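PDB 4JX2: DUF5624 domain-containing protein from Legionella pneumophila subsp. pneumophila, which is of unknown function but is probably secreted, and combines alpha helices and a beta sheet in a new way. Local coordinates for residues P355-Y360 and V388-A393; Y125-K130 and F203-L208; S92-K97 and A310-Q315; I182-S187 and T218-Y223. One frame throughout, in Å; residues are numbered along the deposited sequence.

Overall arrangement
Interaction 3 opens first, where residues 92-97 enter strand 96-101, and closes only at 310-315, just before helix 315-339; its loop encloses interactions 2 and 4. Interaction 2 starts on helix 119-131, interaction 4 on helix 175-197; the first closes at 203-208 and the second at 218-223, so the two cross. They lie on the same side of the chain's centre, with centres about 19 Å apart, and tie helix 119-131 to the start of helix 205-213, and helix 175-197 to the loop before helix 223-247, whereas interaction 3 holds the edge of the sheet on the opposite side, about 51 Å from interaction 2 between centres. Interaction 1 follows in series, joining loop 355-360 to helix 386-398.

Interaction 1: residues P355-Y360 and V388-A393; sequences PGDYTY and VGFWMA
Tyr358 turns the edge of its ring toward the face of the Trp391 indole, an edge-to-face pair whose planes meet at 62° and in which the tyrosine and five-membered ring centroids stand 5.2 Å apart. CD1 of Tyr358 leads, hanging over the rim of the indole 3.6 Å from NE1 of Trp391. Both side chains swing their CG opposite the backbone N (chi1 -169° for Tyr358, -167° for Trp391), which lets the rings meet beside the two backbones instead of between them. The indole also receives the loop backbone: Asp357 O lies in its plane at the edge, 3.8 Å from CD1 of Trp391, and Gly356 O approaches CB of Trp391 to 3.4 Å. A broad indole suits the place because it offers Tyr358 a face and Asp357 O an edge. One water bridges the two segments, donating to Gly356 O at 2.7 Å and accepting from Trp391 N at 3.2 Å. Gly356 suits this turn because its phi is positive and it has no CB to press against the carbonyl of Pro355. Asp357 runs side by side with Phe390, its OD1 3.8 Å from CB of Phe390. That buried carboxylate is paid for by salt bridges, OD1 to Arg372 and OD2 to Arg351, and Arg351 also makes a cation-pi contact with the Phe390 ring, so one cation serves both segments. Around them, Phe369 of helix 366-378 meets Trp391 edge-to-face and Met232 of helix 223-247 packs on it, so that Trp391 joins helix 386-398 to loop 355-360 and to both these helices.

Interaction 2: residues Y125-K130 and F203-L208; sequences YLAKIK and FDMASL
A chi1 of -176° sends the Phe203 ring across to helix 119-131, while Lys130 stays extended as far as CE and folds only at its last torsion (chi4 -82°), turning NZ onto the carbonyl of Phe203. The two side chains therefore run antiparallel, one alongside the other. CZ of the phenylalanine comes to 3.4 Å from Ala127 N and to 3.8 Å from Leu126 CB, so the ring lies against the helix backbone as well as its side chains; a planar ring suits a place where the facing residue is as small as alanine. Ala127 points its methyl at the other segment and also meets the selenium of Met205, a selenomethionine in the model, at 4.1 Å. The CE methyl of Met205 crosses the aliphatic part of Lys128, 3.8 Å from CD, and leaves the ammonium to Glu131 and to Glu338 of the second subunit. Trp137 and Met141 of helix 136-155, with Tyr192 and Val196 of helix 175-197, enclose the phenylalanine ring further. Where the chain turns into helix 205-213, Asp204 is the N-cap: its OD1 accepts from Ser207 N at 2.9 Å and from Ser207 OG at 3.0 Å, both from the same face of the carboxylate. The bond from Lys130 NZ to Phe203 O is 3.0 Å long and nearly straight off the carbonyl (168°). The contact is mainly apolar, then, with a single hydrogen bond between the segments, from the partly exposed Lys130, which satisfies a loop carbonyl just ahead of the helix; the nearby Asp204 carboxylate probably favours its charge.

Interaction 3: residues S92-K97 and A310-Q315; sequences SDRQLK and AQELTQ. With SO4 (sulfate ion), chain E.
Arg94 and Leu96 pair with Leu313 and Gln311 through two backbone hydrogen bonds, Leu313 N to Arg94 O at 2.9 Å and Leu96 N to Gln311 O at 2.8 Å. They flank Gln95 and Glu312, which form a non-hydrogen-bonded antiparallel pair and a single beta bridge, and CA-H...O contacts from Glu312 to Arg94 O and from Gln95 to Gln311 O add to the seam. Among the side-chain hydrogen bonds, Gln311 folds back at its second torsion and gives NE2 to Leu96 O at 3.2 Å, on a lone pair of that carbonyl; glutamine suits the place because its backbone O and its amide together grip both polar backbone atoms of Leu96. Arg94 NH1 gives a bond of 2.8 Å to Leu313 O, which lies only 6° out of the guanidinium plane. Thus the loop that follows strand 296-298 is laid along the start of strand 96-101, the outermost strand at the other end of the mixed sheet, before the chain enters helix 315-339. Thr314 is the N-cap of that helix, its OG1 taking the amide of Asp317. Charged contacts gather round Arg94, whose NH1 makes a salt bridge with Glu312 OE1 at 3.4 Å. A sulfate, probably from the crystallisation liquor, has its O4 3.1 Å from the same NH1 and takes a hydrogen bond from Gln315 N on O2 at 3.0 Å; the first turn of a helix and an arginine would both favour such an anion. The leucines pack outside the pair: both Leu96 and Leu313 lean on Tyr90 of strand 86-90, whose hydroxyl binds Ala310 O.

Interaction 4: residues I182-S187 and T218-Y223; sequences IDYACS and TYPIPY
Tyr184 leaves helix 175-197 with a chi1 of 175° that throws its ring, beyond CB, away from its own amide nitrogen and out over loop 218-223. CD1 approaches Tyr219 CD1, and one atom further CE1 comes within 3.6 Å of the same carbon. Here the edge of Tyr219 faces the Tyr184 ring in an offset edge-to-face pair, centroids 5.7 Å apart and planes at 64°. CE2 and CZ rest on Ile221 CB, CZ at 3.8 Å, while Ile221 CD1 stands over one face of the ring near its rim. At the tip, OH gives a hydrogen bond of 2.6 Å to Ile221 O, on a lone pair of that carbonyl. Tyrosine fits because its ring packs on the loop side chains while its hydroxyl reaches a backbone oxygen of the loop. The loop joins helix 205-213 to helix 223-247 and is strapped by this bond to helix 175-197. Its second strap is Tyr219, whose OH gives a hydrogen bond to Ser187 OG at 2.7 Å and takes one from Asn191 ND2; Ser187 OG is also bonded to Pro427 O. Ala185, small enough to admit a ring, sets its CB 3.7 Å from Tyr223 CE1, and Tyr223 stacks on Phe212 and binds Ile116 O through its hydroxyl.

Interaction 1: residues P355-Y360 and V388-A393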
# COMPACT_ATOMS: atom_id res chain seq x y z
N PRO A 355 -4.75 -2.42 21.55
CA PRO A 355 -6.04 -3.03 21.91
C PRO A 355 -6.79 -3.59 20.68
O PRO A 355 -6.76 -2.96 19.62
CB PRO A 355 -6.79 -1.86 22.55
CG PRO A 355 -5.74 -1.08 23.19
CD PRO A 355 -4.62 -1.09 22.18
N GLY A 356 -7.37 -4.79 20.83
CA GLY A 356 -8.06 -5.47 19.74
C GLY A 356 -7.23 -6.55 19.06
O GLY A 356 -7.74 -7.29 18.22
N ASP A 357 -5.94 -6.64 19.40
CA ASP A 357 -5.09 -7.72 18.92
C ASP A 357 -5.26 -8.88 19.87
O ASP A 357 -5.53 -8.66 21.06
CB ASP A 357 -3.62 -7.29 18.91
CG ASP A 357 -3.18 -6.30 17.85
OD1 ASP A 357 -3.94 -6.10 16.87
OD2 ASP A 357 -2.06 -5.76 17.98
N TYR A 358 -5.08 -10.12 19.39
CA TYR A 358 -5.15 -11.29 20.26
C TYR A 358 -4.00 -11.25 21.27
O TYR A 358 -4.23 -11.40 22.47
CB TYR A 358 -5.12 -12.61 19.46
CG TYR A 358 -5.47 -13.80 20.32
CD1 TYR A 358 -6.72 -13.92 20.90
CD2 TYR A 358 -4.52 -14.79 20.60
CE1 TYR A 358 -7.04 -15.00 21.73
CE2 TYR A 358 -4.84 -15.89 21.39
CZ TYR A 358 -6.10 -15.99 21.96
OH TYR A 358 -6.45 -17.05 22.77
N THR A 359 -2.77 -10.99 20.77
CA THR A 359 -1.54 -10.92 21.57
C THR A 359 -1.52 -9.79 22.61
O THR A 359 -0.69 -9.83 23.52
CB THR A 359 -0.30 -10.76 20.66
OG1 THR A 359 -0.47 -9.64 19.78
CG2 THR A 359 0.00 -12.02 19.86
N TYR A 360 -2.42 -8.78 22.48
CA TYR A 360 -2.45 -7.63 23.37
C TYR A 360 -2.95 -7.97 24.79
O TYR A 360 -2.21 -7.76 25.75
CB TYR A 360 -3.27 -6.48 22.76
CG TYR A 360 -3.22 -5.25 23.63
CD1 TYR A 360 -2.06 -4.48 23.72
CD2 TYR A 360 -4.30 -4.90 24.45
CE1 TYR A 360 -1.98 -3.38 24.57
CE2 TYR A 360 -4.23 -3.80 25.30
CZ TYR A 360 -3.07 -3.04 25.36
OH TYR A 360 -2.99 -1.97 26.19
N VAL A 388 -12.00 -6.48 14.93
CA VAL A 388 -12.11 -7.80 15.56
C VAL A 388 -11.30 -8.89 14.82
O VAL A 388 -11.02 -9.93 15.43
CB VAL A 388 -13.60 -8.22 15.68
CG1 VAL A 388 -14.41 -7.22 16.52
CG2 VAL A 388 -14.26 -8.47 14.32
N GLY A 389 -10.99 -8.67 13.54
CA GLY A 389 -10.29 -9.61 12.67
C GLY A 389 -9.03 -10.22 13.25
O GLY A 389 -8.89 -11.45 13.24
N PHE A 390 -8.11 -9.35 13.77
CA PHE A 390 -6.86 -9.78 14.42
C PHE A 390 -7.15 -10.62 15.66
O PHE A 390 -6.49 -11.64 15.85
CB PHE A 390 -5.94 -8.59 14.75
CG PHE A 390 -5.32 -7.97 13.53
CD1 PHE A 390 -5.97 -6.96 12.82
CD2 PHE A 390 -4.06 -8.37 13.08
CE1 PHE A 390 -5.41 -6.41 11.67
CE2 PHE A 390 -3.48 -7.78 11.95
CZ PHE A 390 -4.17 -6.83 11.23
N TRP A 391 -8.14 -10.22 16.48
CA TRP A 391 -8.53 -10.96 17.69
C TRP A 391 -9.17 -12.33 17.35
O TRP A 391 -8.76 -13.35 17.92
CB TRP A 391 -9.48 -10.15 18.59
CG TRP A 391 -9.61 -10.78 19.95
CD1 TRP A 391 -8.75 -10.64 21.00
CD2 TRP A 391 -10.56 -11.78 20.34
NE1 TRP A 391 -9.12 -11.47 22.03
CE2 TRP A 391 -10.25 -12.16 21.66
CE3 TRP A 391 -11.67 -12.38 19.70
CZ2 TRP A 391 -11.01 -13.10 22.37
CZ3 TRP A 391 -12.40 -13.32 20.40
CH2 TRP A 391 -12.09 -13.66 21.73
N MSE A 392 -10.21 -12.35 16.48
CA MSE A 392 -10.91 -13.58 16.13
C MSE A 392 -9.97 -14.59 15.41
O MSE A 392 -10.11 -15.78 15.66
CB MSE A 392 -12.19 -13.30 15.32
CG MSE A 392 -13.06 -14.56 15.07
SE MSE A 392 -13.61 -15.54 16.69
CE MSE A 392 -15.17 -14.48 17.24
N ALA A 393 -8.99 -14.14 14.59
CA ALA A 393 -8.05 -15.07 13.96
C ALA A 393 -7.21 -15.78 15.03
O ALA A 393 -7.07 -16.99 14.98
CB ALA A 393 -7.16 -14.34 12.97
O HOH W 1 -8.87 -7.21 15.81

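Interaction 2: residues Y125-K130 and F203-L208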
# COMPACT_ATOMS: atom_id res chain seq x y z
N TYR A 125 -23.11 9.46 10.62
CA TYR A 125 -23.17 10.14 9.34
C TYR A 125 -24.34 11.11 9.32
O TYR A 125 -24.17 12.24 8.84
CB TYR A 125 -23.29 9.13 8.19
CG TYR A 125 -21.99 8.50 7.71
CD1 TYR A 125 -20.98 8.16 8.60
CD2 TYR A 125 -21.81 8.16 6.37
CE1 TYR A 125 -19.80 7.56 8.17
CE2 TYR A 125 -20.64 7.54 5.93
CZ TYR A 125 -19.63 7.26 6.84
OH TYR A 125 -18.47 6.66 6.41
N LEU A 126 -25.50 10.71 9.87
CA LEU A 126 -26.70 11.55 9.93
C LEU A 126 -26.47 12.80 10.81
O LEU A 126 -26.92 13.88 10.43
CB LEU A 126 -27.93 10.75 10.42
CG LEU A 126 -28.50 9.73 9.42
CD1 LEU A 126 -29.43 8.79 10.10
CD2 LEU A 126 -29.21 10.41 8.27
N ALA A 127 -25.70 12.65 11.92
CA ALA A 127 -25.32 13.74 12.82
C ALA A 127 -24.46 14.77 12.07
O ALA A 127 -24.66 15.99 12.26
CB ALA A 127 -24.59 13.20 14.04
N LYS A 128 -23.52 14.29 11.19
CA LYS A 128 -22.66 15.17 10.38
C LYS A 128 -23.50 15.89 9.30
O LYS A 128 -23.33 17.11 9.12
CB LYS A 128 -21.49 14.41 9.74
CG LYS A 128 -20.53 15.33 8.98
CD LYS A 128 -19.31 15.72 9.79
CE LYS A 128 -19.38 17.12 10.30
NZ LYS A 128 -18.23 17.40 11.20
N ILE A 129 -24.44 15.16 8.61
CA ILE A 129 -25.34 15.72 7.61
C ILE A 129 -26.12 16.86 8.25
O ILE A 129 -26.24 17.93 7.63
CB ILE A 129 -26.26 14.63 7.00
CG1 ILE A 129 -25.43 13.55 6.23
CG2 ILE A 129 -27.33 15.24 6.08
CD1 ILE A 129 -26.08 12.20 6.14
N LYS A 130 -26.59 16.67 9.51
CA LYS A 130 -27.34 17.70 10.26
C LYS A 130 -26.44 18.92 10.50
O LYS A 130 -26.86 20.04 10.19
CB LYS A 130 -27.88 17.13 11.58
CG LYS A 130 -28.65 18.15 12.41
CD LYS A 130 -29.23 17.54 13.66
CE LYS A 130 -30.04 18.53 14.44
NZ LYS A 130 -29.20 19.40 15.31
N PHE A 203 -30.24 15.95 18.63
CA PHE A 203 -29.43 15.10 17.78
C PHE A 203 -28.19 15.86 17.32
O PHE A 203 -28.31 16.91 16.70
CB PHE A 203 -30.23 14.53 16.59
CG PHE A 203 -29.49 13.55 15.71
CD1 PHE A 203 -28.97 12.37 16.23
CD2 PHE A 203 -29.36 13.79 14.34
CE1 PHE A 203 -28.31 11.45 15.40
CE2 PHE A 203 -28.71 12.87 13.52
CZ PHE A 203 -28.17 11.71 14.05
N ASP A 204 -27.01 15.34 17.69
CA ASP A 204 -25.68 15.84 17.34
C ASP A 204 -24.64 14.77 17.71
O ASP A 204 -25.00 13.80 18.37
CB ASP A 204 -25.36 17.21 17.97
CG ASP A 204 -25.58 17.32 19.45
OD1 ASP A 204 -24.87 16.64 20.21
OD2 ASP A 204 -26.45 18.11 19.86
N MSE A 205 -23.36 14.95 17.29
CA MSE A 205 -22.26 14.01 17.56
C MSE A 205 -22.23 13.59 19.04
O MSE A 205 -22.23 12.40 19.34
CB MSE A 205 -20.89 14.61 17.17
CG MSE A 205 -20.70 14.89 15.68
SE MSE A 205 -20.54 13.30 14.59
CE MSE A 205 -19.50 14.09 13.19
N ALA A 206 -22.24 14.59 19.94
CA ALA A 206 -22.17 14.45 21.39
C ALA A 206 -23.38 13.72 21.97
O ALA A 206 -23.20 12.80 22.78
CB ALA A 206 -22.04 15.82 22.02
N SER A 207 -24.61 14.14 21.57
CA SER A 207 -25.87 13.57 22.02
C SER A 207 -25.97 12.12 21.58
O SER A 207 -26.32 11.27 22.40
CB SER A 207 -27.04 14.38 21.47
OG SER A 207 -27.10 15.68 22.05
N LEU A 208 -25.58 11.82 20.32
CA LEU A 208 -25.61 10.46 19.78
C LEU A 208 -24.75 9.50 20.63
O LEU A 208 -25.20 8.40 20.96
CB LEU A 208 -25.14 10.46 18.31
CG LEU A 208 -24.85 9.09 17.67
CD1 LEU A 208 -26.15 8.32 17.37
CD2 LEU A 208 -24.02 9.25 16.45

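Interaction 3: residues S92-K97 and A310-Q315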
# COMPACT_ATOMS: atom_id res chain seq x y z
N SER A 92 -0.38 -26.25 -9.29
CA SER A 92 0.68 -26.15 -10.31
C SER A 92 0.15 -26.43 -11.69
O SER A 92 0.65 -25.88 -12.65
CB SER A 92 1.81 -27.14 -10.01
OG SER A 92 2.16 -27.11 -8.64
N ASP A 93 -0.88 -27.27 -11.79
CA ASP A 93 -1.50 -27.65 -13.05
C ASP A 93 -2.57 -26.63 -13.51
O ASP A 93 -3.33 -26.92 -14.43
CB ASP A 93 -2.11 -29.06 -12.93
CG ASP A 93 -1.10 -30.16 -12.63
OD1 ASP A 93 0.07 -30.04 -13.07
OD2 ASP A 93 -1.49 -31.16 -11.98
N ARG A 94 -2.59 -25.42 -12.90
CA ARG A 94 -3.47 -24.28 -13.21
C ARG A 94 -4.95 -24.58 -12.94
O ARG A 94 -5.82 -23.84 -13.42
CB ARG A 94 -3.30 -23.81 -14.67
CG ARG A 94 -1.88 -23.46 -15.05
CD ARG A 94 -1.75 -23.01 -16.48
NE ARG A 94 -1.71 -24.14 -17.41
CZ ARG A 94 -2.68 -24.45 -18.26
NH1 ARG A 94 -3.78 -23.71 -18.32
NH2 ARG A 94 -2.56 -25.49 -19.06
N GLN A 95 -5.24 -25.65 -12.16
CA GLN A 95 -6.61 -26.07 -11.83
C GLN A 95 -7.11 -25.43 -10.53
O GLN A 95 -6.37 -25.36 -9.54
CB GLN A 95 -6.72 -27.60 -11.72
CG GLN A 95 -6.33 -28.39 -12.98
CD GLN A 95 -7.09 -28.02 -14.23
OE1 GLN A 95 -6.51 -27.58 -15.24
NE2 GLN A 95 -8.42 -28.19 -14.21
N LEU A 96 -8.37 -24.96 -10.55
CA LEU A 96 -9.05 -24.35 -9.41
C LEU A 96 -9.34 -25.40 -8.33
O LEU A 96 -10.00 -26.41 -8.60
CB LEU A 96 -10.35 -23.68 -9.88
CG LEU A 96 -11.16 -22.90 -8.86
CD1 LEU A 96 -10.43 -21.63 -8.35
CD2 LEU A 96 -12.46 -22.49 -9.45
N LYS A 97 -8.83 -25.15 -7.11
CA LYS A 97 -9.03 -26.07 -5.99
C LYS A 97 -10.06 -25.52 -5.02
O LYS A 97 -10.80 -26.30 -4.41
CB LYS A 97 -7.69 -26.36 -5.27
CG LYS A 97 -6.63 -27.09 -6.12
CD LYS A 97 -7.11 -28.42 -6.76
CE LYS A 97 -7.46 -29.54 -5.78
NZ LYS A 97 -8.30 -30.59 -6.42
N ALA A 310 -12.08 -19.14 -13.24
CA ALA A 310 -12.37 -20.26 -14.14
C ALA A 310 -11.80 -21.56 -13.55
O ALA A 310 -10.93 -21.51 -12.67
CB ALA A 310 -11.78 -20.00 -15.52
N GLN A 311 -12.29 -22.72 -14.03
CA GLN A 311 -11.81 -24.01 -13.56
C GLN A 311 -10.30 -24.14 -13.86
O GLN A 311 -9.55 -24.70 -13.04
CB GLN A 311 -12.62 -25.17 -14.16
CG GLN A 311 -12.40 -26.55 -13.50
CD GLN A 311 -12.30 -26.55 -11.98
OE1 GLN A 311 -13.15 -25.99 -11.27
NE2 GLN A 311 -11.26 -27.19 -11.46
N GLU A 312 -9.87 -23.56 -14.99
CA GLU A 312 -8.49 -23.55 -15.40
C GLU A 312 -8.04 -22.12 -15.70
O GLU A 312 -8.67 -21.40 -16.49
CB GLU A 312 -8.28 -24.45 -16.62
CG GLU A 312 -6.83 -24.68 -16.97
CD GLU A 312 -6.58 -25.35 -18.31
OE1 GLU A 312 -6.86 -24.72 -19.36
OE2 GLU A 312 -6.04 -26.48 -18.31
N LEU A 313 -6.92 -21.71 -15.08
CA LEU A 313 -6.28 -20.42 -15.32
C LEU A 313 -5.51 -20.56 -16.64
O LEU A 313 -4.94 -21.63 -16.88
CB LEU A 313 -5.33 -20.14 -14.13
CG LEU A 313 -5.25 -18.75 -13.47
CD1 LEU A 313 -6.61 -18.19 -13.11
CD2 LEU A 313 -4.43 -18.81 -12.20
N THR A 314 -5.50 -19.55 -17.52
CA THR A 314 -4.74 -19.69 -18.78
C THR A 314 -3.25 -19.70 -18.43
O THR A 314 -2.88 -19.19 -17.38
CB THR A 314 -5.08 -18.58 -19.80
OG1 THR A 314 -4.59 -17.32 -19.34
CG2 THR A 314 -6.55 -18.51 -20.13
N GLN A 315 -2.40 -20.25 -19.30
CA GLN A 315 -0.96 -20.28 -19.00
C GLN A 315 -0.43 -18.85 -18.82
O GLN A 315 0.33 -18.61 -17.88
CB GLN A 315 -0.17 -21.06 -20.06
CG GLN A 315 1.23 -21.51 -19.60
CD GLN A 315 1.22 -22.56 -18.50
OE1 GLN A 315 0.78 -23.70 -18.69
NE2 GLN A 315 1.75 -22.21 -17.33
S SO4 E . -4.06 -21.77 -22.35
O1 SO4 E . -3.40 -22.74 -23.23
O2 SO4 E . -3.18 -20.60 -22.17
O3 SO4 E . -5.35 -21.35 -22.92
O4 SO4 E . -4.32 -22.40 -21.05

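Interaction 4: residues I182-S187 and T218-Y223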
# COMPACT_ATOMS: atom_id res chain seq x y z
N ILE A 182 -30.32 -8.98 18.20
CA ILE A 182 -30.83 -8.25 17.03
C ILE A 182 -32.17 -7.59 17.43
O ILE A 182 -32.42 -6.43 17.07
CB ILE A 182 -30.94 -9.14 15.77
CG1 ILE A 182 -29.53 -9.53 15.28
CG2 ILE A 182 -31.71 -8.44 14.64
CD1 ILE A 182 -29.43 -10.85 14.69
N ASP A 183 -32.99 -8.29 18.23
CA ASP A 183 -34.25 -7.75 18.73
C ASP A 183 -33.98 -6.49 19.59
O ASP A 183 -34.56 -5.43 19.33
CB ASP A 183 -35.00 -8.82 19.51
CG ASP A 183 -36.42 -8.40 19.85
OD1 ASP A 183 -37.25 -8.29 18.92
OD2 ASP A 183 -36.69 -8.14 21.04
N TYR A 184 -33.05 -6.60 20.56
CA TYR A 184 -32.58 -5.53 21.44
C TYR A 184 -32.04 -4.33 20.63
O TYR A 184 -32.36 -3.17 20.94
CB TYR A 184 -31.48 -6.05 22.39
CG TYR A 184 -30.87 -4.97 23.26
CD1 TYR A 184 -31.56 -4.47 24.37
CD2 TYR A 184 -29.61 -4.44 22.97
CE1 TYR A 184 -31.00 -3.47 25.17
CE2 TYR A 184 -29.05 -3.43 23.76
CZ TYR A 184 -29.75 -2.96 24.87
OH TYR A 184 -29.21 -1.97 25.64
N ALA A 185 -31.19 -4.62 19.62
CA ALA A 185 -30.57 -3.64 18.74
C ALA A 185 -31.62 -2.85 17.97
O ALA A 185 -31.57 -1.62 17.98
CB ALA A 185 -29.61 -4.33 17.79
N CYS A 186 -32.59 -3.55 17.35
CA CYS A 186 -33.68 -2.90 16.60
C CYS A 186 -34.52 -2.03 17.52
O CYS A 186 -34.80 -0.88 17.18
CB CYS A 186 -34.54 -3.93 15.88
SG CYS A 186 -33.67 -4.82 14.56
N SER A 187 -34.88 -2.56 18.69
CA SER A 187 -35.68 -1.86 19.69
C SER A 187 -34.95 -0.58 20.19
O SER A 187 -35.56 0.49 20.25
CB SER A 187 -35.99 -2.80 20.85
OG SER A 187 -36.85 -2.20 21.80
N THR A 218 -33.30 3.00 29.52
CA THR A 218 -34.17 1.95 28.96
C THR A 218 -33.34 0.82 28.34
O THR A 218 -33.71 -0.35 28.48
CB THR A 218 -35.10 2.56 27.92
OG1 THR A 218 -35.58 3.80 28.40
CG2 THR A 218 -36.24 1.63 27.54
N TYR A 219 -32.25 1.16 27.64
CA TYR A 219 -31.40 0.19 26.96
C TYR A 219 -29.97 0.27 27.56
O TYR A 219 -29.09 0.93 26.99
CB TYR A 219 -31.44 0.46 25.44
CG TYR A 219 -32.84 0.34 24.87
CD1 TYR A 219 -33.37 -0.90 24.53
CD2 TYR A 219 -33.63 1.47 24.66
CE1 TYR A 219 -34.66 -1.02 24.01
CE2 TYR A 219 -34.92 1.36 24.13
CZ TYR A 219 -35.44 0.12 23.82
OH TYR A 219 -36.72 -0.01 23.31
N PRO A 220 -29.74 -0.38 28.73
CA PRO A 220 -28.45 -0.24 29.43
C PRO A 220 -27.22 -0.82 28.74
O PRO A 220 -26.13 -0.35 29.03
CB PRO A 220 -28.69 -0.93 30.77
CG PRO A 220 -29.82 -1.84 30.53
CD PRO A 220 -30.69 -1.13 29.56
N ILE A 221 -27.37 -1.84 27.86
CA ILE A 221 -26.24 -2.39 27.11
C ILE A 221 -25.92 -1.37 26.01
O ILE A 221 -26.78 -1.10 25.16
CB ILE A 221 -26.49 -3.81 26.54
CG1 ILE A 221 -26.84 -4.82 27.66
CG2 ILE A 221 -25.27 -4.29 25.73
CD1 ILE A 221 -27.78 -5.95 27.19
N PRO A 222 -24.71 -0.77 26.00
CA PRO A 222 -24.40 0.19 24.92
C PRO A 222 -24.57 -0.39 23.52
O PRO A 222 -24.34 -1.59 23.34
CB PRO A 222 -22.91 0.51 25.16
CG PRO A 222 -22.68 0.19 26.58
CD PRO A 222 -23.58 -0.95 26.92
N TYR A 223 -24.91 0.45 22.52
CA TYR A 223 -24.96 -0.01 21.13
C TYR A 223 -23.54 -0.36 20.67
O TYR A 223 -23.38 -1.19 19.77
CB TYR A 223 -25.62 0.99 20.17
CG TYR A 223 -26.10 0.28 18.92
CD1 TYR A 223 -27.29 -0.43 18.92
CD2 TYR A 223 -25.31 0.24 17.77
CE1 TYR A 223 -27.71 -1.15 17.79
CE2 TYR A 223 -25.70 -0.48 16.64
CZ TYR A 223 -26.90 -1.17 16.66
OH TYR A 223 -27.32 -1.87 15.56